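Local coordinates for protein WipB (Legionella pneumophila, PDB 5NNY) that acts as a translocated effector serine/threonine phosphatase that targets the host lysosomal nutrient-sensing machinery, the chain here being its phosphatase domain, at residues 14-17 / 18-21; 106-109 / 110-114. All blocks are in the same frame, centred on the assembly; numbering follows the deposited sequence.

Contact 1 (14-17 / 18-21); sequences NALL and FLNI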
loop_
_atom_site.group_PDB
_atom_site.type_symbol
_atom_site.label_atom_id
_atom_site.label_comp_id
_atom_site.label_asym_id
_atom_site.label_seq_id
_atom_site.Cartn_x
_atom_site.Cartn_y
_atom_site.Cartn_z
ATOM N N ASN A 14 6.784 8.025 2.186
ATOM C CA ASN A 14 8.044 8.747 2.025
ATOM C C ASN A 14 8.694 8.218 0.753
ATOM O O ASN A 14 9.290 7.137 0.749
ATOM C CB ASN A 14 8.927 8.563 3.257
ATOM C CG ASN A 14 10.246 9.348 3.182
ATOM O OD1 ASN A 14 10.716 9.706 2.106
ATOM N ND2 ASN A 14 10.849 9.591 4.341
ATOM N N ALA A 15 8.577 8.985 -0.342
ATOM C CA ALA A 15 9.052 8.493 -1.628
ATOM C C ALA A 15 10.572 8.434 -1.675
ATOM O O ALA A 15 11.131 7.592 -2.384
ATOM C CB ALA A 15 8.489 9.362 -2.764
ATOM N N LEU A 16 11.260 9.296 -0.923
ATOM C CA LEU A 16 12.722 9.273 -0.909
ATOM C C LEU A 16 13.234 8.064 -0.147
ATOM O O LEU A 16 14.206 7.421 -0.562
ATOM C CB LEU A 16 13.289 10.547 -0.274
ATOM C CG LEU A 16 14.816 10.646 -0.104
ATOM C CD1 LEU A 16 15.621 10.494 -1.429
ATOM C CD2 LEU A 16 15.179 11.960 0.585
ATOM N N LEU A 17 12.593 7.747 0.977
ATOM C CA LEU A 17 12.912 6.509 1.676
ATOM C C LEU A 17 12.725 5.308 0.762
ATOM O O LEU A 17 13.609 4.445 0.678
ATOM C CB LEU A 17 12.037 6.387 2.928
ATOM C CG LEU A 17 12.082 5.081 3.724
ATOM C CD1 LEU A 17 13.495 4.714 4.203
ATOM C CD2 LEU A 17 11.109 5.158 4.893
ATOM N N PHE A 18 11.588 5.256 0.048
ATOM C CA PHE A 18 11.342 4.213 -0.953
ATOM C C PHE A 18 12.467 4.158 -1.984
ATOM O O PHE A 18 13.017 3.085 -2.260
ATOM C CB PHE A 18 9.990 4.456 -1.632
ATOM C CG PHE A 18 9.466 3.280 -2.435
ATOM C CD1 PHE A 18 9.773 1.974 -2.090
ATOM C CD2 PHE A 18 8.658 3.493 -3.535
ATOM C CE1 PHE A 18 9.271 0.912 -2.841
ATOM C CE2 PHE A 18 8.158 2.440 -4.284
ATOM C CZ PHE A 18 8.470 1.140 -3.937
ATOM N N LEU A 19 12.822 5.308 -2.569
ATOM C CA LEU A 19 13.944 5.351 -3.502
ATOM C C LEU A 19 15.225 4.818 -2.869
ATOM O O LEU A 19 15.956 4.041 -3.494
ATOM C CB LEU A 19 14.166 6.787 -3.992
ATOM C CG LEU A 19 15.207 6.879 -5.124
ATOM C CD1 LEU A 19 14.556 6.553 -6.446
ATOM C CD2 LEU A 19 15.831 8.259 -5.203
ATOM N N ASN A 20 15.532 5.250 -1.646
ATOM C CA ASN A 20 16.778 4.847 -1.001
ATOM C C ASN A 20 16.870 3.331 -0.879
ATOM O O ASN A 20 17.906 2.730 -1.207
ATOM C CB ASN A 20 16.883 5.507 0.373
ATOM C CG ASN A 20 18.313 5.620 0.855
ATOM O OD1 ASN A 20 19.246 5.784 0.059
ATOM N ND2 ASN A 20 18.494 5.556 2.168
ATOM N N ILE A 21 15.791 2.695 -0.421
ATOM C CA ILE A 21 15.815 1.248 -0.249
ATOM C C ILE A 21 15.989 0.557 -1.594
ATOM O O ILE A 21 16.800 -0.374 -1.729
ATOM C CB ILE A 21 14.547 0.775 0.482
ATOM C CG1 ILE A 21 14.462 1.401 1.873
ATOM C CG2 ILE A 21 14.536 -0.743 0.614
ATOM C CD1 ILE A 21 13.079 1.249 2.516
#
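Phe-18, Leu-19, Asn-20 and Ile-21 each donate their backbone N-H to the carbonyl oxygen four residues back, from Asn-14 to Leu-17, forming the first turns of the alpha-helix 15-24. Asn-14 is its N-cap. Its side chain folds over the helix start, CG lying opposite the backbone N (chi1 -177°), and Asn-14 OD1 accepts from Leu-17 N at 2.9 Å. The N-H points almost straight at OD1 (173°), yet the donor stands well above the amide's carbonyl plane. Asn-14 thus holds the start of the helix through both its side chain and its backbone, where Phe-18 N bonds to Asn-14 O at 3.1 Å.

Phe-18 sends its ring to the buried side, against Leu-111 and Leu-115 of helix 105-117 and Met-8 of strand 6-8. Leu-19 goes to helix 32-42, where Asn-20 OD1 also finds a hydrogen-bond partner, Tyr-35 OH. Between Leu-16 and Leu-19 the methyls meet only loosely, Leu-16 CD1 to Leu-19 CD2 at 4.4 Å. Leu-17 and Ile-21, one turn apart, cross obliquely and both touch Leu-11. Ile-21 CG1 sits 3.4 Å from Leu-17 O, and beyond it Ile-21 CD1 reaches Leu-17 CD1 at 3.9 Å.

Contact 2 (106-109 / 110-114); sequences YFIL and KLLQA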
loop_
_atom_site.group_PDB
_atom_site.type_symbol
_atom_site.label_atom_id
_atom_site.label_comp_id
_atom_site.label_asym_id
_atom_site.label_seq_id
_atom_site.Cartn_x
_atom_site.Cartn_y
_atom_site.Cartn_z
ATOM N N TYR A 106 1.533 11.159 -5.499
ATOM C CA TYR A 106 1.989 11.082 -6.883
ATOM C C TYR A 106 3.395 10.506 -6.983
ATOM O O TYR A 106 3.701 9.774 -7.926
ATOM C CB TYR A 106 1.963 12.475 -7.518
ATOM C CG TYR A 106 2.170 12.462 -9.011
ATOM C CD1 TYR A 106 1.137 12.105 -9.860
ATOM C CD2 TYR A 106 3.419 12.791 -9.574
ATOM C CE1 TYR A 106 1.323 12.083 -11.236
ATOM C CE2 TYR A 106 3.612 12.773 -10.957
ATOM C CZ TYR A 106 2.557 12.424 -11.772
ATOM O OH TYR A 106 2.716 12.404 -13.132
ATOM N N PHE A 107 4.270 10.837 -6.021
ATOM C CA PHE A 107 5.677 10.451 -6.127
ATOM C C PHE A 107 5.840 8.938 -6.086
ATOM O O PHE A 107 6.533 8.352 -6.927
ATOM C CB PHE A 107 6.495 11.106 -5.014
ATOM C CG PHE A 107 6.678 12.610 -5.170
ATOM C CD1 PHE A 107 6.541 13.238 -6.410
ATOM C CD2 PHE A 107 7.058 13.367 -4.078
ATOM C CE1 PHE A 107 6.749 14.614 -6.539
ATOM C CE2 PHE A 107 7.286 14.737 -4.193
ATOM C CZ PHE A 107 7.132 15.367 -5.436
ATOM N N ILE A 108 5.182 8.283 -5.127
ATOM C CA ILE A 108 5.309 6.836 -4.998
ATOM C C ILE A 108 4.506 6.139 -6.086
ATOM O O ILE A 108 4.890 5.069 -6.560
ATOM C CB ILE A 108 4.911 6.385 -3.575
ATOM C CG1 ILE A 108 6.089 6.664 -2.632
ATOM C CG2 ILE A 108 4.506 4.906 -3.525
ATOM C CD1 ILE A 108 6.011 6.066 -1.272
ATOM N N LEU A 109 3.412 6.755 -6.542
ATOM C CA LEU A 109 2.644 6.149 -7.631
ATOM C C LEU A 109 3.479 6.040 -8.901
ATOM O O LEU A 109 3.408 5.034 -9.620
ATOM C CB LEU A 109 1.370 6.951 -7.900
ATOM C CG LEU A 109 0.234 6.820 -6.883
ATOM C CD1 LEU A 109 -0.916 7.782 -7.228
ATOM C CD2 LEU A 109 -0.258 5.374 -6.835
ATOM N N LYS A 110 4.273 7.073 -9.198
ATOM C CA LYS A 110 5.131 7.038 -10.378
ATOM C C LYS A 110 6.248 6.027 -10.210
ATOM O O LYS A 110 6.677 5.404 -11.190
ATOM C CB LYS A 110 5.727 8.418 -10.661
ATOM C CG LYS A 110 4.716 9.437 -11.175
ATOM C CD LYS A 110 3.896 8.892 -12.339
ATOM C CE LYS A 110 4.459 9.324 -13.694
ATOM N NZ LYS A 110 3.773 8.604 -14.830
ATOM N N LEU A 111 6.751 5.874 -8.982
ATOM C CA LEU A 111 7.785 4.872 -8.721
ATOM C C LEU A 111 7.241 3.467 -8.918
ATOM O O LEU A 111 7.894 2.626 -9.545
ATOM C CB LEU A 111 8.356 5.033 -7.307
ATOM C CG LEU A 111 9.448 6.103 -7.204
ATOM C CD1 LEU A 111 9.804 6.353 -5.765
ATOM C CD2 LEU A 111 10.710 5.692 -7.994
ATOM N N LEU A 112 6.053 3.190 -8.371
ATOM C CA LEU A 112 5.415 1.899 -8.594
ATOM C C LEU A 112 5.210 1.635 -10.082
ATOM O O LEU A 112 5.419 0.515 -10.553
ATOM C CB LEU A 112 4.076 1.823 -7.854
ATOM C CG LEU A 112 4.141 1.911 -6.327
ATOM C CD1 LEU A 112 2.738 1.891 -5.693
ATOM C CD2 LEU A 112 5.027 0.771 -5.758
ATOM N N GLN A 113 4.768 2.646 -10.833
ATOM C CA GLN A 113 4.551 2.467 -12.270
ATOM C C GLN A 113 5.839 2.087 -13.000
ATOM O O GLN A 113 5.844 1.187 -13.850
ATOM C CB GLN A 113 3.960 3.747 -12.851
ATOM C CG GLN A 113 3.570 3.678 -14.321
ATOM C CD GLN A 113 2.953 4.997 -14.753
ATOM O OE1 GLN A 113 3.496 6.053 -14.457
ATOM N NE2 GLN A 113 1.805 4.940 -15.422
ATOM N N ALA A 114 6.946 2.753 -12.675
ATOM C CA ALA A 114 8.229 2.406 -13.287
ATOM C C ALA A 114 8.680 1.005 -12.887
ATOM O O ALA A 114 9.208 0.255 -13.716
ATOM C CB ALA A 114 9.291 3.431 -12.899
#
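Tyr-106 and Lys-110, one helical turn apart, lie side by side and point the same way, with the lysine's aliphatic chain laid over one face of the phenol ring. Lys-110 CG makes the CH-pi contact: it is 3.9 Å from the centroid of the Tyr-106 ring, 26° off the normal, and displaced toward the rim, so that its nearest ring atom is Tyr-106 CE2 at 3.5 Å. Farther out the chain follows the ring to its hydroxyl, bringing Lys-110 CE within 3.6 Å of Tyr-106 OH. Bends at chi2 (-50°) and chi3 (-97°) keep the lysine against the ring and turn its end toward Gln-113. There Lys-110 NZ donates to Gln-113 OE1 at 2.6 Å, in the carbonyl plane of an amide carried on an extended chain.

Both polar ends also converge on Glu-177 of helix 175-186: Lys-110 NZ forms a salt bridge to OE2, while Tyr-106 OH is hydrogen-bonded to OE1 and to Asn-76 ND2. The carboxylate therefore ties together the ends of the Tyr-106/Lys-110 pair, and probably helps to stabilise the lysine's positive charge.

Elsewhere on the helix the meeting is apolar. Ile-108 and Leu-112 lean across one another, Ile-108 CG2 touching Leu-112 CD1 at 4.1 Å. Leu-112 CG also lies 3.3 Å from Ile-108 O, the carbonyl that accepts Leu-112 N at 2.9 Å in a nearly straight bond. Leu-111 faces Tyr-75 and Ile-79 of helix 64-79.

Backbone bonds from residue i+4 to i run through the whole segment, as expected within helix 105-117, the connecting helix of the beta-alpha-beta unit formed with parallel strands 90-93 and 121-125 in this calcineurin-like phosphoesterase fold.

How the contacts relate
Contact 1 comes first along the chain, in helix 15-24 after strand 6-8; contact 2 follows in helix 105-117, between strands 90-93 and 121-125. Those three strands are consecutive neighbours in the mixed six-stranded sheet, and all run parallel. The contacts lie about 11 Å apart, centre to centre, and the two helices pack directly against each other. Ala-15 CB sits 3.5 Å from Phe-107 CB and also touches Ile-108, while Phe-18 CD2 meets Leu-111 CD1 at 3.8 Å. Through this apolar interface the helix that follows the first strand is tied to the crossover helix of the next strand pair, joining residues distant in sequence within the phosphatase domain.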